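Local coordinates for SWD1-like protein (Myceliophthora thermophila, PDB 6E29), which is probably a WD-repeat scaffold subunit of the COMPASS histone H3 methyltransferase complex, represented here by its beta-propeller domain, at residues Ala109-Ala114 with Phe124-Phe129; Met175-Val180 with Ser215-Thr220; Arg196-Asp201 with Ile208-Ile213; Arg237-Phe242 with Leu272-Val277. All coordinates share one frame; numbering follows the deposited sequence.

Contact 1. Residues Ala109-Ala114 with Phe124-Phe129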
loop_
_atom_site.group_PDB
_atom_site.type_symbol
_atom_site.label_atom_id
_atom_site.label_comp_id
_atom_site.label_asym_id
_atom_site.label_seq_id
_atom_site.Cartn_x
_atom_site.Cartn_y
_atom_site.Cartn_z
ATOM N N ALA B 109 13.702 11.689 3.376
ATOM C CA ALA B 109 13.270 10.687 4.337
ATOM C C ALA B 109 12.918 9.413 3.588
ATOM O O ALA B 109 12.550 9.459 2.400
ATOM C CB ALA B 109 12.061 11.182 5.152
ATOM N N PRO B 110 13.021 8.260 4.243
ATOM C CA PRO B 110 12.555 7.004 3.635
ATOM C C PRO B 110 11.093 7.094 3.213
ATOM O O PRO B 110 10.265 7.735 3.870
ATOM C CB PRO B 110 12.729 5.972 4.761
ATOM C CG PRO B 110 13.827 6.570 5.649
ATOM C CD PRO B 110 13.635 8.064 5.574
ATOM N N VAL B 111 10.763 6.394 2.133
ATOM C CA VAL B 111 9.409 6.410 1.590
ATOM C C VAL B 111 8.693 5.164 2.099
ATOM O O VAL B 111 9.130 4.040 1.824
ATOM C CB VAL B 111 9.421 6.484 0.049
ATOM C CG1 VAL B 111 8.006 6.697 -0.516
ATOM C CG2 VAL B 111 10.391 7.614 -0.474
ATOM N N TYR B 112 7.638 5.350 2.908
ATOM C CA TYR B 112 6.792 4.207 3.272
ATOM C C TYR B 112 6.170 3.571 2.022
ATOM O O TYR B 112 6.043 2.353 1.914
ATOM C CB TYR B 112 5.663 4.656 4.197
ATOM C CG TYR B 112 5.986 4.952 5.651
ATOM C CD1 TYR B 112 6.520 3.965 6.495
ATOM C CD2 TYR B 112 5.625 6.197 6.209
ATOM C CE1 TYR B 112 6.738 4.224 7.839
ATOM C CE2 TYR B 112 5.854 6.468 7.541
ATOM C CZ TYR B 112 6.389 5.472 8.354
ATOM O OH TYR B 112 6.628 5.728 9.673
ATOM N N GLY B 113 5.715 4.396 1.093
ATOM C CA GLY B 113 5.131 3.899 -0.125
ATOM C C GLY B 113 4.662 5.051 -0.980
ATOM O O GLY B 113 4.378 6.169 -0.503
ATOM N N ALA B 114 4.634 4.821 -2.277
ATOM C CA ALA B 114 4.164 5.833 -3.225
ATOM C C ALA B 114 3.195 5.188 -4.213
ATOM O O ALA B 114 3.427 4.067 -4.678
ATOM C CB ALA B 114 5.336 6.517 -3.987
ATOM N N PHE B 124 1.721 11.358 -8.363
ATOM C CA PHE B 124 1.717 10.326 -7.343
ATOM C C PHE B 124 1.626 10.957 -5.961
ATOM O O PHE B 124 1.834 12.176 -5.779
ATOM C CB PHE B 124 2.959 9.386 -7.424
ATOM C CG PHE B 124 4.257 10.026 -7.002
ATOM C CD1 PHE B 124 4.664 10.027 -5.680
ATOM C CD2 PHE B 124 5.106 10.587 -7.968
ATOM C CE1 PHE B 124 5.882 10.634 -5.317
ATOM C CE2 PHE B 124 6.308 11.209 -7.598
ATOM C CZ PHE B 124 6.695 11.233 -6.269
ATOM N N ALA B 125 1.261 10.120 -5.008
ATOM C CA ALA B 125 1.227 10.470 -3.593
ATOM C C ALA B 125 2.138 9.550 -2.799
ATOM O O ALA B 125 2.153 8.322 -3.008
ATOM C CB ALA B 125 -0.189 10.408 -3.028
ATOM N N ALA B 126 2.871 10.122 -1.848
ATOM C CA ALA B 126 3.793 9.306 -1.052
ATOM C C ALA B 126 3.639 9.584 0.443
ATOM O O ALA B 126 3.315 10.696 0.861
ATOM C CB ALA B 126 5.230 9.554 -1.501
ATOM N N ALA B 127 3.852 8.559 1.247
ATOM C CA ALA B 127 3.951 8.728 2.697
ATOM C C ALA B 127 5.418 8.541 3.090
ATOM O O ALA B 127 6.093 7.642 2.580
ATOM C CB ALA B 127 3.027 7.731 3.423
ATOM N N LEU B 128 5.923 9.398 3.975
ATOM C CA LEU B 128 7.341 9.455 4.312
ATOM C C LEU B 128 7.567 9.174 5.791
ATOM O O LEU B 128 6.792 9.629 6.645
ATOM C CB LEU B 128 7.889 10.822 3.992
ATOM C CG LEU B 128 7.766 11.147 2.519
ATOM C CD1 LEU B 128 8.223 12.571 2.339
ATOM C CD2 LEU B 128 8.667 10.147 1.738
ATOM N N PHE B 129 8.644 8.436 6.089
ATOM C CA PHE B 129 8.994 8.144 7.467
ATOM C C PHE B 129 9.300 9.451 8.224
ATOM O O PHE B 129 10.188 10.228 7.842
ATOM C CB PHE B 129 10.173 7.170 7.505
ATOM C CG PHE B 129 10.634 6.814 8.899
ATOM C CD1 PHE B 129 9.813 6.086 9.755
ATOM C CD2 PHE B 129 11.882 7.196 9.340
ATOM C CE1 PHE B 129 10.234 5.765 11.042
ATOM C CE2 PHE B 129 12.320 6.874 10.633
ATOM C CZ PHE B 129 11.488 6.169 11.486
#

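Contact 2. Residues Met175-Val180 with Ser215-Thr220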
loop_
_atom_site.group_PDB
_atom_site.type_symbol
_atom_site.label_atom_id
_atom_site.label_comp_id
_atom_site.label_asym_id
_atom_site.label_seq_id
_atom_site.Cartn_x
_atom_site.Cartn_y
_atom_site.Cartn_z
ATOM N N MET B 175 1.173 11.441 12.230
ATOM C CA MET B 175 1.972 11.413 11.007
ATOM C C MET B 175 1.394 10.375 10.062
ATOM O O MET B 175 0.877 9.343 10.503
ATOM C CB MET B 175 3.421 11.111 11.308
ATOM C CG MET B 175 3.966 12.131 12.300
ATOM S SD MET B 175 5.706 12.202 12.400
ATOM C CE MET B 175 6.060 10.474 12.791
ATOM N N THR B 176 1.455 10.658 8.763
ATOM C CA THR B 176 0.793 9.807 7.796
ATOM C C THR B 176 1.713 8.668 7.348
ATOM O O THR B 176 2.859 8.895 6.943
ATOM C CB THR B 176 0.367 10.650 6.599
ATOM O OG1 THR B 176 -0.615 11.614 7.015
ATOM C CG2 THR B 176 -0.170 9.800 5.471
ATOM N N THR B 177 1.187 7.439 7.367
ATOM C CA THR B 177 2.022 6.256 7.210
ATOM C C THR B 177 1.615 5.427 6.022
ATOM O O THR B 177 2.355 4.500 5.666
ATOM C CB THR B 177 1.946 5.376 8.459
ATOM O OG1 THR B 177 0.563 5.272 8.826
ATOM C CG2 THR B 177 2.784 5.987 9.586
ATOM N N ALA B 178 0.503 5.749 5.381
ATOM C CA ALA B 178 0.012 4.950 4.270
ATOM C C ALA B 178 -0.942 5.846 3.523
ATOM O O ALA B 178 -1.656 6.624 4.147
ATOM C CB ALA B 178 -0.732 3.661 4.717
ATOM N N ILE B 179 -0.967 5.742 2.204
ATOM C CA ILE B 179 -1.895 6.590 1.465
ATOM C C ILE B 179 -2.231 5.926 0.142
ATOM O O ILE B 179 -1.359 5.325 -0.487
ATOM C CB ILE B 179 -1.275 7.987 1.252
ATOM C CG1 ILE B 179 -2.342 8.958 0.732
ATOM C CG2 ILE B 179 0.019 7.884 0.355
ATOM C CD1 ILE B 179 -1.867 10.410 0.707
ATOM N N VAL B 180 -3.495 6.030 -0.277
ATOM C CA VAL B 180 -3.922 5.479 -1.569
ATOM C C VAL B 180 -4.891 6.461 -2.210
ATOM O O VAL B 180 -5.550 7.242 -1.524
ATOM C CB VAL B 180 -4.614 4.091 -1.455
ATOM C CG1 VAL B 180 -3.656 3.054 -0.956
ATOM C CG2 VAL B 180 -5.835 4.131 -0.537
ATOM N N SER B 215 -6.433 1.148 16.893
ATOM C CA SER B 215 -5.728 1.541 18.105
ATOM C C SER B 215 -4.215 1.363 18.009
ATOM O O SER B 215 -3.552 1.218 19.037
ATOM C CB SER B 215 -6.261 0.768 19.305
ATOM O OG SER B 215 -7.529 1.278 19.645
ATOM N N GLY B 216 -3.656 1.332 16.802
ATOM C CA GLY B 216 -2.225 1.581 16.671
ATOM C C GLY B 216 -1.889 2.296 15.373
ATOM O O GLY B 216 -2.755 2.918 14.755
ATOM N N ILE B 217 -0.637 2.193 14.935
ATOM C CA ILE B 217 -0.211 2.736 13.647
ATOM C C ILE B 217 -0.868 1.990 12.486
ATOM O O ILE B 217 -0.869 0.743 12.410
ATOM C CB ILE B 217 1.319 2.689 13.587
ATOM C CG1 ILE B 217 1.846 3.587 14.723
ATOM C CG2 ILE B 217 1.817 3.004 12.182
ATOM C CD1 ILE B 217 3.337 3.488 14.978
ATOM N N ILE B 218 -1.433 2.738 11.534
ATOM C CA ILE B 218 -1.956 2.124 10.315
ATOM C C ILE B 218 -0.802 1.867 9.341
ATOM O O ILE B 218 -0.023 2.775 9.025
ATOM C CB ILE B 218 -3.052 2.994 9.691
ATOM C CG1 ILE B 218 -4.280 3.043 10.646
ATOM C CG2 ILE B 218 -3.493 2.437 8.342
ATOM C CD1 ILE B 218 -5.416 4.003 10.179
ATOM N N THR B 219 -0.622 0.601 8.951
ATOM C CA THR B 219 0.543 0.247 8.135
ATOM C C THR B 219 0.229 -0.022 6.671
ATOM O O THR B 219 1.091 0.199 5.815
ATOM C CB THR B 219 1.287 -0.967 8.727
ATOM O OG1 THR B 219 0.368 -2.022 8.991
ATOM C CG2 THR B 219 1.963 -0.566 10.026
ATOM N N THR B 220 -0.981 -0.419 6.351
ATOM C CA THR B 220 -1.351 -0.710 4.981
ATOM C C THR B 220 -2.772 -0.274 4.737
ATOM O O THR B 220 -3.658 -0.527 5.563
ATOM C CB THR B 220 -1.261 -2.228 4.672
ATOM O OG1 THR B 220 0.107 -2.602 4.597
ATOM C CG2 THR B 220 -1.995 -2.582 3.365
HETATM O O HOH W 1 3.000 1.849 5.227
#

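Contact 3. Residues Arg196-Asp201 with Ile208-Ile213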
loop_
_atom_site.group_PDB
_atom_site.type_symbol
_atom_site.label_atom_id
_atom_site.label_comp_id
_atom_site.label_asym_id
_atom_site.label_seq_id
_atom_site.Cartn_x
_atom_site.Cartn_y
_atom_site.Cartn_z
ATOM N N ARG B 196 -5.908 6.865 12.640
ATOM C CA ARG B 196 -6.983 7.562 11.965
ATOM C C ARG B 196 -6.924 7.308 10.467
ATOM O O ARG B 196 -5.855 7.095 9.904
ATOM C CB ARG B 196 -6.959 9.075 12.207
ATOM C CG ARG B 196 -6.960 9.419 13.725
ATOM C CD ARG B 196 -7.141 10.907 13.888
ATOM N NE ARG B 196 -8.510 11.310 13.587
ATOM C CZ ARG B 196 -9.511 11.176 14.458
ATOM N NH1 ARG B 196 -9.273 10.658 15.662
ATOM N NH2 ARG B 196 -10.745 11.536 14.123
ATOM N N LEU B 197 -8.108 7.268 9.850
ATOM C CA LEU B 197 -8.252 7.294 8.390
ATOM C C LEU B 197 -8.712 8.704 7.998
ATOM O O LEU B 197 -9.771 9.157 8.439
ATOM C CB LEU B 197 -9.243 6.217 7.943
ATOM C CG LEU B 197 -9.335 5.778 6.458
ATOM C CD1 LEU B 197 -10.050 6.812 5.624
ATOM C CD2 LEU B 197 -7.941 5.520 5.890
ATOM N N ASN B 198 -7.882 9.407 7.220
ATOM C CA ASN B 198 -8.165 10.734 6.683
ATOM C C ASN B 198 -8.642 10.590 5.255
ATOM O O ASN B 198 -8.040 9.838 4.495
ATOM C CB ASN B 198 -6.896 11.607 6.608
ATOM C CG ASN B 198 -6.373 11.980 7.954
ATOM O OD1 ASN B 198 -7.130 11.963 8.907
ATOM N ND2 ASN B 198 -5.090 12.332 8.036
ATOM N N ILE B 199 -9.664 11.355 4.882
ATOM C CA ILE B 199 -10.065 11.478 3.485
ATOM C C ILE B 199 -9.665 12.876 3.064
ATOM O O ILE B 199 -10.042 13.849 3.726
ATOM C CB ILE B 199 -11.574 11.274 3.276
ATOM C CG1 ILE B 199 -12.022 9.910 3.789
ATOM C CG2 ILE B 199 -11.910 11.340 1.766
ATOM C CD1 ILE B 199 -13.517 9.621 3.599
ATOM N N ILE B 200 -8.856 12.971 2.016
ATOM C CA ILE B 200 -8.267 14.223 1.541
ATOM C C ILE B 200 -8.805 14.501 0.150
ATOM O O ILE B 200 -8.726 13.633 -0.726
ATOM C CB ILE B 200 -6.723 14.131 1.512
ATOM C CG1 ILE B 200 -6.200 13.758 2.892
ATOM C CG2 ILE B 200 -6.023 15.481 1.035
ATOM C CD1 ILE B 200 -4.683 13.503 2.919
ATOM N N ASP B 201 -9.349 15.710 -0.055
ATOM C CA ASP B 201 -9.670 16.194 -1.397
ATOM C C ASP B 201 -8.370 16.427 -2.164
ATOM O O ASP B 201 -7.525 17.219 -1.740
ATOM C CB ASP B 201 -10.477 17.488 -1.263
ATOM C CG ASP B 201 -11.061 17.977 -2.572
ATOM O OD1 ASP B 201 -10.284 18.165 -3.526
ATOM O OD2 ASP B 201 -12.294 18.211 -2.627
ATOM N N ILE B 208 -11.229 16.415 4.415
ATOM C CA ILE B 208 -12.665 16.608 4.505
ATOM C C ILE B 208 -13.316 15.651 5.483
ATOM O O ILE B 208 -14.502 15.831 5.788
ATOM C CB ILE B 208 -13.348 16.517 3.116
ATOM C CG1 ILE B 208 -13.302 15.072 2.566
ATOM C CG2 ILE B 208 -12.703 17.478 2.146
ATOM C CD1 ILE B 208 -13.945 14.936 1.202
ATOM N N TYR B 209 -12.582 14.675 6.028
ATOM C CA TYR B 209 -13.150 13.681 6.944
ATOM C C TYR B 209 -12.024 12.925 7.622
ATOM O O TYR B 209 -10.986 12.635 7.006
ATOM C CB TYR B 209 -14.048 12.677 6.217
ATOM C CG TYR B 209 -14.632 11.584 7.076
ATOM C CD1 TYR B 209 -15.772 11.822 7.856
ATOM C CD2 TYR B 209 -14.058 10.315 7.116
ATOM C CE1 TYR B 209 -16.327 10.814 8.634
ATOM C CE2 TYR B 209 -14.607 9.297 7.883
ATOM C CZ TYR B 209 -15.745 9.559 8.641
ATOM O OH TYR B 209 -16.313 8.582 9.419
ATOM N N SER B 210 -12.229 12.614 8.898
ATOM C CA SER B 210 -11.215 11.873 9.628
ATOM C C SER B 210 -11.915 11.077 10.714
ATOM O O SER B 210 -12.806 11.594 11.394
ATOM C CB SER B 210 -10.161 12.813 10.218
ATOM O OG SER B 210 -9.134 12.109 10.873
ATOM N N GLU B 211 -11.506 9.826 10.882
ATOM C CA GLU B 211 -12.137 8.986 11.899
ATOM C C GLU B 211 -11.098 8.029 12.478
ATOM O O GLU B 211 -10.265 7.488 11.740
ATOM C CB GLU B 211 -13.321 8.222 11.297
ATOM C CG GLU B 211 -13.857 7.121 12.225
ATOM C CD GLU B 211 -15.036 6.358 11.632
ATOM O OE1 GLU B 211 -15.781 5.713 12.414
ATOM O OE2 GLU B 211 -15.213 6.404 10.382
ATOM N N LYS B 212 -11.121 7.839 13.791
ATOM C CA LYS B 212 -10.194 6.880 14.396
ATOM C C LYS B 212 -10.750 5.483 14.175
ATOM O O LYS B 212 -11.790 5.137 14.740
ATOM C CB LYS B 212 -10.000 7.153 15.884
ATOM C CG LYS B 212 -9.207 6.094 16.590
ATOM C CD LYS B 212 -9.126 6.266 18.125
ATOM C CE LYS B 212 -7.700 6.146 18.550
ATOM N NZ LYS B 212 -6.927 7.192 17.834
ATOM N N ILE B 213 -10.053 4.663 13.371
ATOM C CA ILE B 213 -10.519 3.312 13.086
ATOM C C ILE B 213 -9.635 2.222 13.677
ATOM O O ILE B 213 -9.984 1.040 13.551
ATOM C CB ILE B 213 -10.645 3.060 11.570
ATOM C CG1 ILE B 213 -9.279 3.302 10.910
ATOM C CG2 ILE B 213 -11.788 3.930 10.998
ATOM C CD1 ILE B 213 -9.189 2.730 9.423
HETATM O O HOH W 2 -7.292 10.211 17.206
#

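Contact 4. Residues Arg237-Phe242 with Leu272-Val277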
loop_
_atom_site.group_PDB
_atom_site.type_symbol
_atom_site.label_atom_id
_atom_site.label_comp_id
_atom_site.label_asym_id
_atom_site.label_seq_id
_atom_site.Cartn_x
_atom_site.Cartn_y
_atom_site.Cartn_z
ATOM N N ARG B 237 -3.428 -5.662 15.950
ATOM C CA ARG B 237 -3.660 -7.089 15.757
ATOM C C ARG B 237 -4.975 -7.369 15.055
ATOM O O ARG B 237 -5.446 -8.507 15.043
ATOM C CB ARG B 237 -3.609 -7.878 17.092
ATOM C CG ARG B 237 -2.250 -7.811 17.791
ATOM C CD ARG B 237 -2.220 -8.300 19.221
ATOM N NE ARG B 237 -0.822 -8.295 19.654
ATOM C CZ ARG B 237 -0.133 -7.195 19.987
ATOM N NH1 ARG B 237 -0.702 -5.985 19.948
ATOM N NH2 ARG B 237 1.138 -7.297 20.352
ATOM N N ILE B 238 -5.619 -6.347 14.506
ATOM C CA ILE B 238 -6.924 -6.515 13.899
ATOM C C ILE B 238 -6.865 -6.007 12.475
ATOM O O ILE B 238 -6.409 -4.890 12.240
ATOM C CB ILE B 238 -8.009 -5.772 14.688
ATOM C CG1 ILE B 238 -8.059 -6.363 16.097
ATOM C CG2 ILE B 238 -9.345 -5.927 13.991
ATOM C CD1 ILE B 238 -8.950 -5.548 17.055
ATOM N N ILE B 239 -7.320 -6.831 11.532
ATOM C CA ILE B 239 -7.485 -6.437 10.139
ATOM C C ILE B 239 -8.936 -6.021 9.952
ATOM O O ILE B 239 -9.847 -6.615 10.553
ATOM C CB ILE B 239 -7.089 -7.581 9.188
ATOM C CG1 ILE B 239 -5.649 -8.001 9.438
ATOM C CG2 ILE B 239 -7.232 -7.100 7.706
ATOM C CD1 ILE B 239 -5.272 -9.424 8.799
ATOM N N ARG B 240 -9.157 -4.960 9.169
ATOM C CA ARG B 240 -10.504 -4.411 9.030
ATOM C C ARG B 240 -10.789 -4.103 7.581
ATOM O O ARG B 240 -9.896 -3.631 6.869
ATOM C CB ARG B 240 -10.660 -3.097 9.793
ATOM C CG ARG B 240 -10.489 -3.343 11.332
ATOM C CD ARG B 240 -10.453 -1.992 12.048
ATOM N NE ARG B 240 -10.346 -2.090 13.509
ATOM C CZ ARG B 240 -9.208 -2.134 14.189
ATOM N NH1 ARG B 240 -8.020 -2.109 13.565
ATOM N NH2 ARG B 240 -9.257 -2.208 15.524
ATOM N N THR B 241 -12.031 -4.340 7.174
ATOM C CA THR B 241 -12.542 -3.863 5.899
ATOM C C THR B 241 -13.637 -2.846 6.165
ATOM O O THR B 241 -14.384 -2.950 7.146
ATOM C CB THR B 241 -13.071 -4.992 5.042
ATOM O OG1 THR B 241 -14.019 -5.780 5.794
ATOM C CG2 THR B 241 -11.871 -5.878 4.578
ATOM N N PHE B 242 -13.717 -1.857 5.296
ATOM C CA PHE B 242 -14.724 -0.812 5.411
ATOM C C PHE B 242 -15.389 -0.583 4.074
ATOM O O PHE B 242 -14.774 -0.771 3.017
ATOM C CB PHE B 242 -14.156 0.526 5.848
ATOM C CG PHE B 242 -13.490 0.503 7.159
ATOM C CD1 PHE B 242 -14.126 1.001 8.297
ATOM C CD2 PHE B 242 -12.186 0.018 7.248
ATOM C CE1 PHE B 242 -13.470 0.948 9.526
ATOM C CE2 PHE B 242 -11.547 -0.038 8.434
ATOM C CZ PHE B 242 -12.194 0.452 9.596
ATOM N N LEU B 272 -2.120 -13.004 17.379
ATOM C CA LEU B 272 -1.218 -12.834 16.241
ATOM C C LEU B 272 -1.257 -11.405 15.723
ATOM O O LEU B 272 -2.323 -10.789 15.684
ATOM C CB LEU B 272 -1.599 -13.777 15.094
ATOM C CG LEU B 272 -1.643 -15.268 15.498
ATOM C CD1 LEU B 272 -2.088 -16.162 14.347
ATOM C CD2 LEU B 272 -0.310 -15.716 16.074
ATOM N N SER B 273 -0.088 -10.894 15.330
ATOM C CA SER B 273 0.026 -9.640 14.603
ATOM C C SER B 273 0.277 -9.936 13.133
ATOM O O SER B 273 0.849 -10.968 12.779
ATOM C CB SER B 273 1.150 -8.753 15.155
ATOM O OG SER B 273 0.910 -8.425 16.499
ATOM N N TRP B 274 -0.220 -9.043 12.273
ATOM C CA TRP B 274 -0.256 -9.256 10.830
ATOM C C TRP B 274 0.773 -8.382 10.138
ATOM O O TRP B 274 0.951 -7.211 10.477
ATOM C CB TRP B 274 -1.652 -8.979 10.272
ATOM C CG TRP B 274 -2.657 -9.649 11.098
ATOM C CD1 TRP B 274 -3.511 -9.069 11.955
ATOM C CD2 TRP B 274 -2.899 -11.071 11.174
ATOM N NE1 TRP B 274 -4.287 -10.020 12.583
ATOM C CE2 TRP B 274 -3.937 -11.259 12.120
ATOM C CE3 TRP B 274 -2.378 -12.186 10.498
ATOM C CZ2 TRP B 274 -4.462 -12.512 12.426
ATOM C CZ3 TRP B 274 -2.905 -13.474 10.816
ATOM C CH2 TRP B 274 -3.928 -13.615 11.774
ATOM N N ASN B 275 1.515 -8.986 9.235
ATOM C CA ASN B 275 2.628 -8.281 8.640
ATOM C C ASN B 275 2.151 -7.475 7.423
ATOM O O ASN B 275 2.285 -6.248 7.387
ATOM C CB ASN B 275 3.687 -9.306 8.274
ATOM C CG ASN B 275 5.011 -8.730 8.193
ATOM O OD1 ASN B 275 5.153 -7.522 8.020
ATOM N ND2 ASN B 275 6.016 -9.574 8.265
ATOM N N HIS B 276 1.564 -8.154 6.435
ATOM C CA HIS B 276 1.003 -7.511 5.260
ATOM C C HIS B 276 -0.329 -8.174 4.939
ATOM O O HIS B 276 -0.587 -9.308 5.340
ATOM C CB HIS B 276 2.002 -7.586 4.079
ATOM C CG HIS B 276 3.103 -6.584 4.197
ATOM N ND1 HIS B 276 4.357 -6.880 4.687
ATOM C CD2 HIS B 276 3.089 -5.244 3.994
ATOM C CE1 HIS B 276 5.085 -5.775 4.733
ATOM N NE2 HIS B 276 4.335 -4.766 4.333
ATOM N N VAL B 277 -1.178 -7.454 4.200
ATOM C CA VAL B 277 -2.497 -7.957 3.853
ATOM C C VAL B 277 -2.754 -7.640 2.391
ATOM O O VAL B 277 -2.130 -6.740 1.823
ATOM C CB VAL B 277 -3.611 -7.324 4.692
ATOM C CG1 VAL B 277 -3.368 -7.754 6.207
ATOM C CG2 VAL B 277 -3.585 -5.747 4.534
HETATM O O HOH W 3 -4.956 -11.057 15.921
#

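Contact 1. Residues Ala109-Ala114 with Phe124-Phe129
Y112 reaches across to the end of the neighbouring strand and meets three residues in succession. Its CB sits 3.4 Å from A127 O, and CD2 then passes 4.1 Å from the A127 methyl carbon CB. Further out, CE2 comes to 3.4 Å from L128 O, while CZ lies 3.8 Å from both F129 CD1 and F129 CA. At the tip, Y112 OH touches F129 CD1 at 3.2 Å, at the edge of the phenylalanine ring, whereas F129 CB lies over one face of the tyrosine. The two ring planes are steeply inclined, at 82°. With CG anti to the carbonyl carbon and beside the backbone N (chi1 -76°), the ring is laid along A127 and L128.

The backbones form the hairpin of strands 111-117 and 123-128, the first two strands of one propeller blade. Y112 and G113 both face A127, which makes a classic beta bulge: Y112 N gives A127 O a weak bond, while A127 N donates to G113 O at 3.0 Å. Beyond the bulge, F129 N binds P110 O at 2.8 Å with an N-H...O angle of 170°. On the face that carries V111, A114, A126 and L128, V111 CG2 packs on L128 CD2 at 3.8 Å, and A114 CB touches both A126 CB and F124 CD1.

Contact 2. Residues Met175-Val180 with Ser215-Thr220
The hydroxyl of T177 donates to I218 O, with OG1 to O only 2.6 Å. The donor lies in the carbonyl plane, and the C=O...OG1 angle of 151° describes a fairly direct approach. A chi1 of 46° tucks T177 OG1 between its own backbone N and carbonyl carbon and aims it at this acceptor. The other branch of the same threonine, CG2, meets I217 CG2 at 4.1 Å, the two side chains crossing at about a right angle. A178 adds a looser contact, its CB standing 4.1 Å from T219 O.

One water lies beside this direct bond and joins the main chains, donating to T177 O at 2.8 Å and to T219 O at 2.6 Å. Each of the two strands therefore offers a carbonyl to the same solvent molecule, while the hydroxyl grips the carbonyl of I218.

The next shell is built on G191 and N233. T177 and A178 both face G191 in a classic beta bulge, and T177 OG1 also makes a weak bond to G191 O. T219 and T220 repeat the pattern against N233.

No backbone hydrogen bond crosses between the segments. The axes of strands 176-180 and 218-220 approach to 5.8 Å and diverge by 40°, both running in broadly the same direction. These are the first strands of two successive four-stranded antiparallel sheets, and their meeting through a hydroxyl, methyl groups and a bridging water is the contact between innermost strands of adjacent blades in a WD-repeat beta-propeller.

Contact 3. Residues Arg196-Asp201 with Ile208-Ile213
R196 and K212 cross at about a right angle on one face of the hairpin, and the guanidinium spreads over the opposing backbone, with K212 N 3.6 Å above its plane. A bend at chi3 (73°) turns the R196 chain back toward S210. There R196 NE donates to S210 OG at 2.9 Å, the hydroxyl lying at the guanidinium edge and almost in its plane; the N-H...O angle is 169°. S210 OG in turn donates to N198 OD1 at 2.8 Å, meeting the amide oxygen nearly end-on, and N198 ND2 is held by S150 O.

On the other face the side chains are largely apolar. I199 crosses Y209 obliquely, its CD1 lying 3.6 Å from CD2 of the ring, and L197 CB packs against I213 CD1 at 3.8 Å. The tyrosine OH donates to E211 OE2 of its own strand at 2.6 Å, from above the carboxylate plane.

Strands 196-201 and 207-212 are the outer two of a blade. Their antiparallel pairing is regular from R196-K212 to N198-S210 and is broken at I199 by a classic beta bulge with I208 and Y209.

The arginine and lysine ends stay apart, yet one water accepts from both R196 NH1 and K212 NZ, the latter also bonded to K194 O. The serine hydroxyl thus relays donation from guanidinium to amide, a directional chain that should fix the rotation of the S210 hydroxyl.

Contact 4. Residues Arg237-Phe242 with Leu272-Val277
W274 closes over I239 where two neighbouring blades of the WD-repeat propeller meet: I239 lies on the third strand of one four-stranded sheet, and W274 on the innermost strand of the next.

The apolar part centres on I239. Its CD1 makes a CH-pi contact, 3.6 Å from the centroid of the W274 five-membered ring and 14° off its normal, while CG1 lies 3.5 Å from W274 CD1. The two side chains cross at about a right angle. I239 CD1 also approaches V277 CG1 at 3.6 Å, and the methyl thus touches both the indole face and the valine. Y297 and W299 add edge-to-face ring contacts to the tryptophan.

Polar contact gathers at the edge of the indole and the chain before it. W274 NE1 donates to R237 O at 3.1 Å, a bent bond with an N-H...O angle of 142°, and the donor stands well above the carbonyl plane. A water lies 2.7 Å from both R237 O and L272 O. The aliphatic start of R237 rests on the same L272 carbonyl, its CB 3.5 Å from L272 O. That oxygen lies 3.7 Å above the W274 ring plane, offset toward the rim, on the face opposite I239 CD1.

In the fold
Along the chain contact 1 is complete before contact 2 opens; contact 3 falls between the two segments of contact 2, and contact 4 follows. Contacts 1 and 3 each join strands within one blade, the inner pair in contact 1 and the outer pair in contact 3, whereas contacts 2 and 4 bridge successive blades. Neighbours touch: the centres of contacts 1 and 2, and of 2 and 3, are about 11 Å apart, those of 2 and 4 about 12 Å. Contacts 3 and 4, with centres about 19 Å apart, also touch, through I213 with R240 and F242. Seven four-stranded sheets make up the propeller, and sheet 218-265 takes part in both inter-blade contacts, giving continuous packing through four consecutive blades.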